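Local structure of BugD (Bordetella pertussis Tohama I, 2F5X) at residues Thr86-Tyr91 against Ile147-Leu153; Pro104-Val108 against Leu255-Leu259; Val109-Met113 against Val235-His239; Met157-Leu162 against Tyr230-Val235; Trp238-Trp242 against Leu289-Val293. The protein is a periplasmic solute receptor that binds aspartic acid and probably delivers it to a tripartite tricarboxylate-type transporter. All coordinates share one frame; numbering follows the deposited sequence.

How the contacts relate
Contacts 2, 3 and 5 use the two long strands 102-117 and 236-244, antiparallel neighbours in one mixed sheet. Contacts 1 and 4 use helix 150-162. Along the chain, contact 1 closes before contacts 4 and 5 open. Contact 4 is nested in the loop closed by contact 3, and contact 3 in that closed by contact 2. Contacts 2 and 5 cross, about 10 Å apart between centres. Contact 3 lies closest to the centre of the protein, about 6 Å from it, and shares V235 with contact 4. Contact 1 supplies three residues of the aspartic acid pocket. Its A150 packs on M113 and I237 of contact 3, which joins the ligand-binding helix start to the sheet.

Contact 1 of 5, residues Thr86-Tyr91 against Ile147-Leu153; sequences TAPSLY and IGAASHL. With ASP (aspartic acid), chain D.
Y91 and L90 pack on I147, at the loop that leads into the ligand-binding N-terminus of helix 150-162. This is one side of the pocket of a periplasmic binding protein, with A149 as the N-cap residue. The tight part lies round I147 and G148. The hydroxyl of Y91 donates to the backbone O of I147, with OH and O 2.7 Å apart. The carbonyl O sits at the edge of the tyrosine ring, in its plane, while the OH is tilted 33° from the carbonyl plane. CG2 of I147 meets L90 CB at 3.7 Å. L90 CG is anti to its carbonyl carbon (chi1 -67°), and its CD1 reaches G148 N and H152 CE1, each at 3.6 Å. I147 CA lies over the centre of one H152 ring face, 3.7 Å above its plane.

The looser side is bridged by water. OG1 of T86 lies near G148 O, but the angle is poor for a bond. T86 OG1 is instead bonded to G83 O and to a water. The same water donates to A149 O and meets H152 ND1 at the imidazole edge, in the ring plane. The water links T86 to the start of the helix.

The first turn of the helix holds the side-chain carboxylate of the aspartic acid. A150 N donates to its OD2. S151 grips OD1 with both its backbone N and its hydroxyl. The helix N-terminus would favour a negative charge here. S151 OG is also bonded to A145 N, and it lies 2.7 Å from OD1 of the aspartic acid.

Contact 2 of 5, residues Pro104-Val108 against Leu255-Leu259; sequences PIGLV and LVKSL
I105 packs its CG2 against L255 and V256 of helix 249-263, where this helix covers strand 102-117. This is strand-on-helix packing in the sheet of the binding protein, at a classic beta bulge formed by I105 and G106 opposite M241. The strand and helix segments run nearly parallel, 12° apart, with their axes 7.9 Å from each other at the closest.

I105 has the most surface buried by the contact. CG2 is anti to the backbone N, with CG1 beside that N (chi1 -54°). This branch lies 3.7 Å from V256 CG2 and equally close to the backbone C of L255. CD1 reaches farther along, to L255 CB at 4.1 Å. The two side chains of I105 and L255 run at a slant to each other.

L259 is next. Its CG is anti to the backbone N (chi1 175°), and its two methyls divide the work. CD2 lies over the strand at the bulge, 3.8 Å from G106 CA. L259 also packs on M241 of strand 236-244. Its CD1 meets V108 CG2 at 4.0 Å, the two side chains crossing at about a right angle. The carbonyl O of L107 is buried with no polar partner in the model, and L259 CD2 lies 3.7 Å from it.

Contact 3 of 5, residues Val109-Met113 against Val235-His239; sequences VDVPM and VGIWH
V111 and I237 form a hydrogen-bonded pair where strands 102-117 and 236-244 run antiparallel in the central sheet of the binding protein. I237 N donates to V111 O at 2.8 Å, and V111 N returns a bond to I237 O at 3.0 Å. H239 N adds a third rung to V109 O. That oxygen also takes a CA-H contact from W238, with CA and O 3.2 Å apart. D110 and W238 make the non-hydrogen-bonded pair between these rungs.

I237 is the centre of an inverse gamma turn, and its carbonyl has two donors. V111 N approaches from one face of the carbonyl plane, H239 ND1 from the other. The ND1 bond is 3.2 Å long, and I237 O lies at the edge of the imidazole, in its plane. This holds the ring's rotation. V109 CG2 and V111 CG2 pack obliquely on the same ring, the latter 3.9 Å from H239 CE1.

On the next shell, H239 NE2 is bonded to T31 OG1, and the ring meets H81 edge-to-face. Both T31 and H81 belong to the aspartic acid pocket, so the strand places H239 behind it, in the second shell. W238 points to the other face with D110, and its NE1 is bonded to Q296 OE1.

At the far end lies the selenomethionine M113. Its chi1 and extended chi2 carry SE to I237 and V235. The bend at chi3 (77°) only sets the CE methyl, which packs on A150 of the ligand-binding helix. SE lies 3.6 Å from I237 CG1 and 3.8 Å from V235 CG1.

Contact 4 of 5, residues Met157-Leu162 against Tyr230-Val235; sequences MLVEAL and YKGFEV
M157 and F233 are brought together by their torsions. The selenomethionine M157 has CG anti to its carbonyl carbon, then an extended chi2 and a bend at chi3 (58°). The bend sets the CE methyl over the phenyl face. F233 turns its CG anti to its own backbone N (chi1 -162°), which carries the ring toward the helix.

CE lies 3.9 Å from the centroid of the F233 ring, only 8° off the ring normal, a CH-pi contact. SE stands higher over the same face, at a longer Met-aromatic distance. The ring edge faces the helix backbone. CE1 of F233 is 3.5 Å from M157 O, and L158 CA lies at the edge in the ring plane. The end of M157 also meets V235 tip to tip, with SE 3.5 Å from V235 CG2.

One turn on, A161 CB reaches Y230 CD1 at 3.8 Å, at a slant to the ring. L162 CD2 comes to 3.6 Å from Y230 OH. Y230 also packs on A130 of helix 126-136, and F233 on C154.

K231 and G232 are the middle residues of the turn that sets Y230 and F233 side by side. This is a type II beta turn from Y230 to F233, placed against helix 150-162.

Contact 5 of 5, residues Trp238-Trp242 against Leu289-Val293; sequences WHGMW and LQAKV
W242 and W238 each receive a side chain of helix 286-306 on a ring face. Over W242 lies CD2 of L289, 3.7 Å from the centroid of the five-membered ring and 15° off its normal, a CH-pi contact offset toward the rim. At the edge of the same indole, in plane, CG2 of V293 meets CZ2 at 4.0 Å. W242 also stacks with F84.

Over W238 lies K292 CG, 3.8 Å from the centroid of the five-membered ring, again CH-pi. K292 is bent at chi2 and chi3. The lysine and the indole side chains run past each other in opposite directions. NZ ends 5.6 Å from that centroid, at most a weak cation-pi attraction.

L289 is shared between the two indoles. Its CG is anti to the backbone N, and CD1 lies 3.8 Å from W242 CZ2 and 3.9 Å from W238 CZ3. CD1 also comes against G240 CA at 4.0 Å. V293 CG2 likewise reaches both rings, touching W238 CH2.

Segments 238-242 and 289-293 cross at -126°, with P104 and L107 of the neighbouring strand also under L289. This is helix-on-sheet packing of an alpha/beta domain of a periplasmic binding protein.

Contact 1 of 5, residues Thr86-Tyr91 against Ile147-Leu153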
# COMPACT_ATOMS: atom_id res chain seq x y z
N THR A 86 -1.16 -9.90 -3.07
CA THR A 86 -0.23 -10.23 -4.17
C THR A 86 0.82 -11.24 -3.75
O THR A 86 1.20 -12.10 -4.54
CB THR A 86 0.47 -8.97 -4.74
OG1 THR A 86 1.24 -8.33 -3.71
CG2 THR A 86 -0.54 -7.92 -5.21
N ALA A 87 1.31 -11.12 -2.52
CA ALA A 87 2.42 -11.97 -2.05
C ALA A 87 2.20 -13.48 -2.23
O ALA A 87 3.15 -14.18 -2.59
CB ALA A 87 2.79 -11.63 -0.59
N PRO A 88 0.99 -14.00 -2.00
CA PRO A 88 0.74 -15.43 -2.22
C PRO A 88 0.97 -15.90 -3.66
O PRO A 88 1.14 -17.11 -3.85
CB PRO A 88 -0.73 -15.60 -1.81
CG PRO A 88 -0.96 -14.47 -0.83
CD PRO A 88 -0.21 -13.32 -1.45
N SER A 89 0.98 -14.99 -4.63
CA SER A 89 1.28 -15.35 -6.02
C SER A 89 2.73 -15.07 -6.39
O SER A 89 3.15 -15.33 -7.51
CB SER A 89 0.36 -14.60 -6.99
OG SER A 89 -0.99 -14.94 -6.74
N LEU A 90 3.50 -14.54 -5.43
CA LEU A 90 4.86 -14.07 -5.72
C LEU A 90 5.91 -14.86 -4.97
O LEU A 90 7.09 -14.86 -5.34
CB LEU A 90 4.98 -12.59 -5.36
CG LEU A 90 4.14 -11.65 -6.24
CD1 LEU A 90 4.04 -10.25 -5.61
CD2 LEU A 90 4.71 -11.59 -7.66
N TYR A 91 5.49 -15.51 -3.89
CA TYR A 91 6.37 -16.33 -3.07
C TYR A 91 5.81 -17.73 -2.97
O TYR A 91 4.62 -17.92 -2.74
CB TYR A 91 6.48 -15.76 -1.66
CG TYR A 91 7.16 -14.43 -1.56
CD1 TYR A 91 8.55 -14.34 -1.47
CD2 TYR A 91 6.42 -13.24 -1.57
CE1 TYR A 91 9.19 -13.12 -1.38
CE2 TYR A 91 7.05 -12.01 -1.48
CZ TYR A 91 8.44 -11.96 -1.39
OH TYR A 91 9.08 -10.76 -1.29
N ILE A 147 9.40 -7.27 -3.48
CA ILE A 147 8.39 -8.12 -4.11
C ILE A 147 7.22 -8.31 -3.13
O ILE A 147 7.42 -8.73 -1.98
CB ILE A 147 9.02 -9.49 -4.51
CG1 ILE A 147 10.05 -9.28 -5.63
CG2 ILE A 147 7.93 -10.48 -4.95
CD1 ILE A 147 10.97 -10.46 -5.85
N GLY A 148 6.01 -7.99 -3.57
CA GLY A 148 4.85 -7.99 -2.68
C GLY A 148 4.34 -6.61 -2.30
O GLY A 148 3.24 -6.49 -1.77
N ALA A 149 5.13 -5.57 -2.55
CA ALA A 149 4.74 -4.20 -2.18
C ALA A 149 3.75 -3.61 -3.19
O ALA A 149 3.60 -4.13 -4.29
CB ALA A 149 5.98 -3.30 -2.07
N ALA A 150 3.10 -2.51 -2.80
CA ALA A 150 2.23 -1.76 -3.71
C ALA A 150 3.06 -1.20 -4.86
O ALA A 150 2.67 -1.29 -6.03
CB ALA A 150 1.53 -0.63 -2.95
N SER A 151 4.21 -0.64 -4.52
CA SER A 151 5.12 -0.08 -5.51
C SER A 151 5.68 -1.17 -6.42
O SER A 151 6.04 -0.90 -7.56
CB SER A 151 6.25 0.70 -4.83
OG SER A 151 6.91 -0.10 -3.85
N HIS A 152 5.75 -2.40 -5.92
CA HIS A 152 6.17 -3.54 -6.74
C HIS A 152 5.10 -3.91 -7.76
O HIS A 152 5.41 -4.11 -8.94
CB HIS A 152 6.52 -4.75 -5.87
CG HIS A 152 6.69 -6.01 -6.66
ND1 HIS A 152 5.73 -7.01 -6.68
CD2 HIS A 152 7.69 -6.43 -7.47
CE1 HIS A 152 6.13 -7.98 -7.49
NE2 HIS A 152 7.32 -7.66 -7.98
N LEU A 153 3.84 -4.01 -7.31
CA LEU A 153 2.72 -4.31 -8.19
C LEU A 153 2.62 -3.26 -9.31
O LEU A 153 2.59 -3.60 -10.50
CB LEU A 153 1.41 -4.38 -7.40
CG LEU A 153 0.11 -4.40 -8.23
CD1 LEU A 153 0.05 -5.65 -9.14
CD2 LEU A 153 -1.10 -4.33 -7.33
N ASP D . 2.95 0.80 1.54
CA ASP D . 4.43 0.60 1.62
C ASP D . 5.05 1.46 2.70
O ASP D . 6.26 1.77 2.65
CB ASP D . 5.08 0.91 0.27
CG ASP D . 4.68 -0.07 -0.80
OD1 ASP D . 4.97 0.22 -1.98
OD2 ASP D . 4.07 -1.14 -0.54
OXT ASP D . 4.34 1.84 3.63
O HOH W 1 3.13 -6.77 -5.22

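Contact 2 of 5, residues Pro104-Val108 against Leu255-Leu259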
# COMPACT_ATOMS: atom_id res chain seq x y z
N PRO A 104 -10.03 -11.59 10.11
CA PRO A 104 -10.14 -10.25 9.52
C PRO A 104 -10.97 -9.32 10.41
O PRO A 104 -11.95 -9.79 11.02
CB PRO A 104 -10.83 -10.49 8.17
CG PRO A 104 -11.51 -11.81 8.30
CD PRO A 104 -10.75 -12.62 9.33
N ILE A 105 -10.55 -8.06 10.53
CA ILE A 105 -11.30 -7.06 11.28
C ILE A 105 -12.12 -6.19 10.33
O ILE A 105 -13.33 -6.04 10.51
CB ILE A 105 -10.37 -6.19 12.18
CG1 ILE A 105 -9.50 -7.06 13.10
CG2 ILE A 105 -11.19 -5.17 12.99
CD1 ILE A 105 -10.26 -8.12 13.93
N GLY A 106 -11.46 -5.59 9.34
CA GLY A 106 -12.18 -4.81 8.35
C GLY A 106 -11.29 -4.06 7.39
O GLY A 106 -10.07 -3.99 7.57
N LEU A 107 -11.91 -3.51 6.35
CA LEU A 107 -11.22 -2.60 5.44
C LEU A 107 -11.03 -1.23 6.09
O LEU A 107 -11.69 -0.91 7.08
CB LEU A 107 -11.98 -2.50 4.10
CG LEU A 107 -11.81 -3.76 3.24
CD1 LEU A 107 -12.93 -3.92 2.22
CD2 LEU A 107 -10.43 -3.77 2.54
N VAL A 108 -10.11 -0.45 5.54
CA VAL A 108 -9.64 0.78 6.19
C VAL A 108 -9.69 1.95 5.20
O VAL A 108 -10.54 2.85 5.32
CB VAL A 108 -8.20 0.58 6.76
CG1 VAL A 108 -7.67 1.85 7.41
CG2 VAL A 108 -8.18 -0.59 7.77
N LEU A 255 -12.39 -4.85 18.45
CA LEU A 255 -11.55 -4.29 17.40
C LEU A 255 -12.37 -3.75 16.23
O LEU A 255 -12.05 -2.69 15.70
CB LEU A 255 -10.49 -5.29 16.94
CG LEU A 255 -9.32 -5.52 17.92
CD1 LEU A 255 -8.56 -6.81 17.60
CD2 LEU A 255 -8.35 -4.32 17.94
N VAL A 256 -13.42 -4.47 15.83
CA VAL A 256 -14.31 -3.99 14.75
C VAL A 256 -14.97 -2.66 15.13
O VAL A 256 -14.96 -1.71 14.35
CB VAL A 256 -15.37 -5.06 14.36
CG1 VAL A 256 -16.39 -4.49 13.41
CG2 VAL A 256 -14.70 -6.26 13.72
N LYS A 257 -15.50 -2.59 16.35
CA LYS A 257 -16.16 -1.38 16.81
C LYS A 257 -15.20 -0.19 16.85
O LYS A 257 -15.56 0.93 16.47
CB LYS A 257 -16.77 -1.59 18.20
CG LYS A 257 -18.05 -2.38 18.15
CD LYS A 257 -18.43 -2.88 19.53
CE LYS A 257 -19.10 -1.81 20.33
NZ LYS A 257 -19.64 -2.39 21.59
N SER A 258 -13.97 -0.46 17.29
CA SER A 258 -12.95 0.58 17.40
C SER A 258 -12.48 1.04 16.03
O SER A 258 -12.30 2.23 15.80
CB SER A 258 -11.77 0.08 18.23
OG SER A 258 -12.19 -0.32 19.53
N LEU A 259 -12.30 0.09 15.11
CA LEU A 259 -11.95 0.43 13.73
C LEU A 259 -13.05 1.29 13.09
O LEU A 259 -12.75 2.32 12.48
CB LEU A 259 -11.69 -0.83 12.89
CG LEU A 259 -11.43 -0.59 11.39
CD1 LEU A 259 -10.18 0.27 11.14
CD2 LEU A 259 -11.34 -1.91 10.64

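Contact 3 of 5, residues Val109-Met113 against Val235-His239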
# COMPACT_ATOMS: atom_id res chain seq x y z
N VAL A 109 -8.80 1.94 4.21
CA VAL A 109 -8.73 3.00 3.20
C VAL A 109 -8.41 2.38 1.84
O VAL A 109 -7.94 1.25 1.76
CB VAL A 109 -7.64 4.08 3.53
CG1 VAL A 109 -8.01 4.91 4.75
CG2 VAL A 109 -6.24 3.45 3.69
N ASP A 110 -8.65 3.15 0.78
CA ASP A 110 -8.23 2.78 -0.57
C ASP A 110 -7.41 3.96 -1.12
O ASP A 110 -7.91 5.08 -1.22
CB ASP A 110 -9.48 2.50 -1.42
CG ASP A 110 -9.16 1.98 -2.81
OD1 ASP A 110 -7.98 1.70 -3.12
OD2 ASP A 110 -10.06 1.82 -3.66
N VAL A 111 -6.14 3.70 -1.45
CA VAL A 111 -5.18 4.76 -1.79
C VAL A 111 -4.73 4.64 -3.24
O VAL A 111 -4.25 3.58 -3.64
CB VAL A 111 -3.95 4.72 -0.84
CG1 VAL A 111 -3.02 5.94 -1.04
CG2 VAL A 111 -4.41 4.63 0.62
N PRO A 112 -4.83 5.72 -4.01
CA PRO A 112 -4.35 5.70 -5.40
C PRO A 112 -2.84 5.88 -5.46
O PRO A 112 -2.21 6.27 -4.47
CB PRO A 112 -5.09 6.88 -6.04
CG PRO A 112 -5.26 7.87 -4.90
CD PRO A 112 -5.40 7.03 -3.64
N MSE A 113 -2.27 5.59 -6.62
CA MSE A 113 -0.83 5.76 -6.80
C MSE A 113 -0.47 6.80 -7.86
O MSE A 113 -1.28 7.14 -8.74
CB MSE A 113 -0.18 4.40 -7.07
CG MSE A 113 -0.49 3.38 -5.96
SE MSE A 113 0.33 1.70 -6.31
CE MSE A 113 2.17 2.22 -5.78
N VAL A 235 -4.94 0.86 -10.35
CA VAL A 235 -4.43 0.31 -9.10
C VAL A 235 -4.93 1.14 -7.95
O VAL A 235 -4.60 2.33 -7.84
CB VAL A 235 -2.88 0.32 -9.01
CG1 VAL A 235 -2.42 -0.47 -7.77
CG2 VAL A 235 -2.24 -0.23 -10.26
N GLY A 236 -5.72 0.52 -7.08
CA GLY A 236 -6.13 1.13 -5.83
C GLY A 236 -5.63 0.28 -4.68
O GLY A 236 -5.96 -0.91 -4.56
N ILE A 237 -4.81 0.89 -3.82
CA ILE A 237 -4.19 0.13 -2.74
C ILE A 237 -5.10 0.16 -1.52
O ILE A 237 -5.02 1.07 -0.68
CB ILE A 237 -2.77 0.67 -2.47
CG1 ILE A 237 -1.90 0.54 -3.74
CG2 ILE A 237 -2.10 -0.06 -1.29
CD1 ILE A 237 -1.75 -0.88 -4.30
N TRP A 238 -6.00 -0.81 -1.45
CA TRP A 238 -6.85 -0.95 -0.28
C TRP A 238 -5.98 -1.43 0.88
O TRP A 238 -4.94 -2.06 0.68
CB TRP A 238 -8.01 -1.92 -0.53
CG TRP A 238 -7.58 -3.28 -1.03
CD1 TRP A 238 -7.48 -3.68 -2.34
CD2 TRP A 238 -7.22 -4.42 -0.23
NE1 TRP A 238 -7.06 -4.99 -2.40
CE2 TRP A 238 -6.90 -5.47 -1.13
CE3 TRP A 238 -7.13 -4.65 1.15
CZ2 TRP A 238 -6.50 -6.74 -0.68
CZ3 TRP A 238 -6.74 -5.92 1.60
CH2 TRP A 238 -6.42 -6.94 0.68
N HIS A 239 -6.41 -1.08 2.09
CA HIS A 239 -5.74 -1.47 3.33
C HIS A 239 -6.76 -2.19 4.20
O HIS A 239 -7.95 -1.83 4.23
CB HIS A 239 -5.26 -0.23 4.10
CG HIS A 239 -4.01 0.40 3.55
ND1 HIS A 239 -3.90 0.87 2.26
CD2 HIS A 239 -2.82 0.68 4.15
CE1 HIS A 239 -2.69 1.39 2.08
NE2 HIS A 239 -2.02 1.29 3.21

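Contact 4 of 5, residues Met157-Leu162 against Tyr230-Val235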
# COMPACT_ATOMS: atom_id res chain seq x y z
N MSE A 157 3.40 -3.56 -13.41
CA MSE A 157 2.43 -3.16 -14.42
C MSE A 157 3.03 -2.11 -15.36
O MSE A 157 2.80 -2.13 -16.57
CB MSE A 157 1.16 -2.65 -13.75
CG MSE A 157 0.39 -3.77 -13.08
SE MSE A 157 -1.05 -3.08 -11.99
CE MSE A 157 -2.02 -2.10 -13.39
N LEU A 158 3.81 -1.19 -14.79
CA LEU A 158 4.40 -0.12 -15.57
C LEU A 158 5.42 -0.65 -16.59
O LEU A 158 5.33 -0.33 -17.77
CB LEU A 158 5.05 0.93 -14.66
CG LEU A 158 5.71 2.12 -15.36
CD1 LEU A 158 4.70 2.96 -16.17
CD2 LEU A 158 6.45 3.00 -14.35
N VAL A 159 6.36 -1.49 -16.15
CA VAL A 159 7.36 -2.01 -17.08
C VAL A 159 6.74 -2.92 -18.13
O VAL A 159 7.16 -2.94 -19.28
CB VAL A 159 8.58 -2.68 -16.38
CG1 VAL A 159 9.26 -1.68 -15.44
CG2 VAL A 159 8.19 -3.98 -15.65
N GLU A 160 5.70 -3.65 -17.74
CA GLU A 160 4.98 -4.48 -18.70
C GLU A 160 4.28 -3.64 -19.77
O GLU A 160 4.35 -3.96 -20.96
CB GLU A 160 3.99 -5.41 -17.98
CG GLU A 160 4.69 -6.52 -17.20
CD GLU A 160 5.26 -7.62 -18.08
OE1 GLU A 160 4.75 -7.85 -19.20
OE2 GLU A 160 6.23 -8.27 -17.65
N ALA A 161 3.62 -2.56 -19.34
CA ALA A 161 2.94 -1.65 -20.25
C ALA A 161 3.90 -0.96 -21.21
O ALA A 161 3.56 -0.73 -22.37
CB ALA A 161 2.12 -0.62 -19.48
N LEU A 162 5.10 -0.64 -20.72
CA LEU A 162 6.12 0.01 -21.56
C LEU A 162 6.97 -0.97 -22.36
O LEU A 162 7.73 -0.56 -23.25
CB LEU A 162 7.02 0.90 -20.70
CG LEU A 162 6.36 2.06 -19.94
CD1 LEU A 162 7.39 2.73 -19.06
CD2 LEU A 162 5.72 3.06 -20.89
N TYR A 230 -3.30 3.71 -21.58
CA TYR A 230 -3.06 2.43 -20.92
C TYR A 230 -4.37 1.89 -20.36
O TYR A 230 -4.65 1.99 -19.16
CB TYR A 230 -1.96 2.56 -19.85
CG TYR A 230 -0.68 3.16 -20.40
CD1 TYR A 230 0.27 2.36 -21.05
CD2 TYR A 230 -0.44 4.53 -20.31
CE1 TYR A 230 1.43 2.91 -21.59
CE2 TYR A 230 0.72 5.09 -20.85
CZ TYR A 230 1.65 4.27 -21.48
OH TYR A 230 2.79 4.83 -22.01
N LYS A 231 -5.19 1.34 -21.25
CA LYS A 231 -6.53 0.85 -20.91
C LYS A 231 -6.46 -0.19 -19.80
O LYS A 231 -5.67 -1.14 -19.88
CB LYS A 231 -7.21 0.28 -22.16
CG LYS A 231 -8.58 -0.36 -21.92
CD LYS A 231 -8.94 -1.33 -23.04
CE LYS A 231 -10.30 -1.01 -23.63
NZ LYS A 231 -10.27 -0.97 -25.12
N GLY A 232 -7.26 0.00 -18.75
CA GLY A 232 -7.30 -0.92 -17.62
C GLY A 232 -6.16 -0.83 -16.62
O GLY A 232 -6.07 -1.64 -15.68
N PHE A 233 -5.26 0.14 -16.82
CA PHE A 233 -4.18 0.37 -15.87
C PHE A 233 -4.76 1.07 -14.65
O PHE A 233 -4.72 2.31 -14.55
CB PHE A 233 -3.06 1.20 -16.49
CG PHE A 233 -1.75 1.12 -15.75
CD1 PHE A 233 -0.66 0.50 -16.33
CD2 PHE A 233 -1.62 1.66 -14.47
CE1 PHE A 233 0.56 0.43 -15.66
CE2 PHE A 233 -0.41 1.58 -13.78
CZ PHE A 233 0.69 0.96 -14.38
N GLU A 234 -5.30 0.28 -13.73
CA GLU A 234 -5.96 0.81 -12.55
C GLU A 234 -5.41 0.08 -11.34
O GLU A 234 -5.36 -1.16 -11.31
CB GLU A 234 -7.48 0.61 -12.65
CG GLU A 234 -8.17 1.59 -13.59
CD GLU A 234 -9.28 0.95 -14.42
OE1 GLU A 234 -9.86 -0.07 -13.97
OE2 GLU A 234 -9.58 1.47 -15.52
N VAL A 235 -4.94 0.86 -10.35
CA VAL A 235 -4.43 0.31 -9.10
C VAL A 235 -4.93 1.14 -7.95
O VAL A 235 -4.60 2.33 -7.84
CB VAL A 235 -2.88 0.32 -9.01
CG1 VAL A 235 -2.42 -0.47 -7.77
CG2 VAL A 235 -2.24 -0.23 -10.26

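Contact 5 of 5, residues Trp238-Trp242 against Leu289-Val293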
# COMPACT_ATOMS: atom_id res chain seq x y z
N TRP A 238 -6.00 -0.81 -1.45
CA TRP A 238 -6.85 -0.95 -0.28
C TRP A 238 -5.98 -1.43 0.88
O TRP A 238 -4.94 -2.06 0.68
CB TRP A 238 -8.01 -1.92 -0.53
CG TRP A 238 -7.58 -3.28 -1.03
CD1 TRP A 238 -7.48 -3.68 -2.34
CD2 TRP A 238 -7.22 -4.42 -0.23
NE1 TRP A 238 -7.06 -4.99 -2.40
CE2 TRP A 238 -6.90 -5.47 -1.13
CE3 TRP A 238 -7.13 -4.65 1.15
CZ2 TRP A 238 -6.50 -6.74 -0.68
CZ3 TRP A 238 -6.74 -5.92 1.60
CH2 TRP A 238 -6.42 -6.94 0.68
N HIS A 239 -6.41 -1.08 2.09
CA HIS A 239 -5.74 -1.47 3.33
C HIS A 239 -6.76 -2.19 4.20
O HIS A 239 -7.95 -1.83 4.23
CB HIS A 239 -5.26 -0.23 4.10
CG HIS A 239 -4.01 0.40 3.55
ND1 HIS A 239 -3.90 0.87 2.26
CD2 HIS A 239 -2.82 0.68 4.15
CE1 HIS A 239 -2.69 1.39 2.08
NE2 HIS A 239 -2.02 1.29 3.21
N GLY A 240 -6.29 -3.21 4.93
CA GLY A 240 -7.12 -3.96 5.86
C GLY A 240 -6.47 -4.06 7.23
O GLY A 240 -5.29 -3.77 7.40
N MSE A 241 -7.27 -4.46 8.21
CA MSE A 241 -6.78 -4.71 9.55
C MSE A 241 -7.15 -6.14 9.92
O MSE A 241 -8.28 -6.55 9.70
CB MSE A 241 -7.39 -3.71 10.54
CG MSE A 241 -6.98 -3.95 11.98
SE MSE A 241 -7.76 -2.62 13.13
CE MSE A 241 -6.78 -1.18 12.56
N TRP A 242 -6.18 -6.88 10.46
CA TRP A 242 -6.38 -8.29 10.83
C TRP A 242 -5.84 -8.57 12.23
O TRP A 242 -4.90 -7.91 12.69
CB TRP A 242 -5.58 -9.18 9.88
CG TRP A 242 -6.01 -9.28 8.43
CD1 TRP A 242 -6.78 -10.28 7.87
CD2 TRP A 242 -5.60 -8.45 7.34
NE1 TRP A 242 -6.89 -10.09 6.51
CE2 TRP A 242 -6.17 -8.97 6.16
CE3 TRP A 242 -4.80 -7.29 7.25
CZ2 TRP A 242 -5.98 -8.38 4.90
CZ3 TRP A 242 -4.61 -6.71 5.99
CH2 TRP A 242 -5.21 -7.25 4.84
N LEU A 289 -13.73 -7.44 4.43
CA LEU A 289 -12.31 -7.69 4.23
C LEU A 289 -12.07 -9.10 3.67
O LEU A 289 -11.28 -9.29 2.75
CB LEU A 289 -11.52 -7.44 5.51
CG LEU A 289 -10.00 -7.70 5.44
CD1 LEU A 289 -9.38 -6.88 4.31
CD2 LEU A 289 -9.34 -7.38 6.77
N GLN A 290 -12.81 -10.09 4.21
CA GLN A 290 -12.67 -11.47 3.74
C GLN A 290 -13.01 -11.54 2.24
O GLN A 290 -12.29 -12.17 1.47
CB GLN A 290 -13.56 -12.41 4.57
CG GLN A 290 -13.64 -13.86 4.07
CD GLN A 290 -14.63 -14.69 4.86
OE1 GLN A 290 -15.71 -14.21 5.23
NE2 GLN A 290 -14.28 -15.95 5.12
N ALA A 291 -14.10 -10.87 1.85
CA ALA A 291 -14.55 -10.86 0.46
C ALA A 291 -13.52 -10.18 -0.45
O ALA A 291 -13.28 -10.63 -1.57
CB ALA A 291 -15.89 -10.15 0.34
N LYS A 292 -12.93 -9.10 0.05
CA LYS A 292 -11.90 -8.38 -0.71
C LYS A 292 -10.70 -9.28 -0.99
O LYS A 292 -10.24 -9.37 -2.13
CB LYS A 292 -11.45 -7.11 0.04
CG LYS A 292 -10.42 -6.25 -0.74
CD LYS A 292 -11.01 -5.65 -2.03
CE LYS A 292 -12.06 -4.57 -1.75
NZ LYS A 292 -12.66 -4.05 -3.01
N VAL A 293 -10.20 -9.95 0.04
CA VAL A 293 -9.07 -10.88 -0.12
C VAL A 293 -9.42 -12.02 -1.09
O VAL A 293 -8.62 -12.38 -1.96
CB VAL A 293 -8.58 -11.44 1.24
CG1 VAL A 293 -7.50 -12.54 1.05
CG2 VAL A 293 -8.02 -10.31 2.12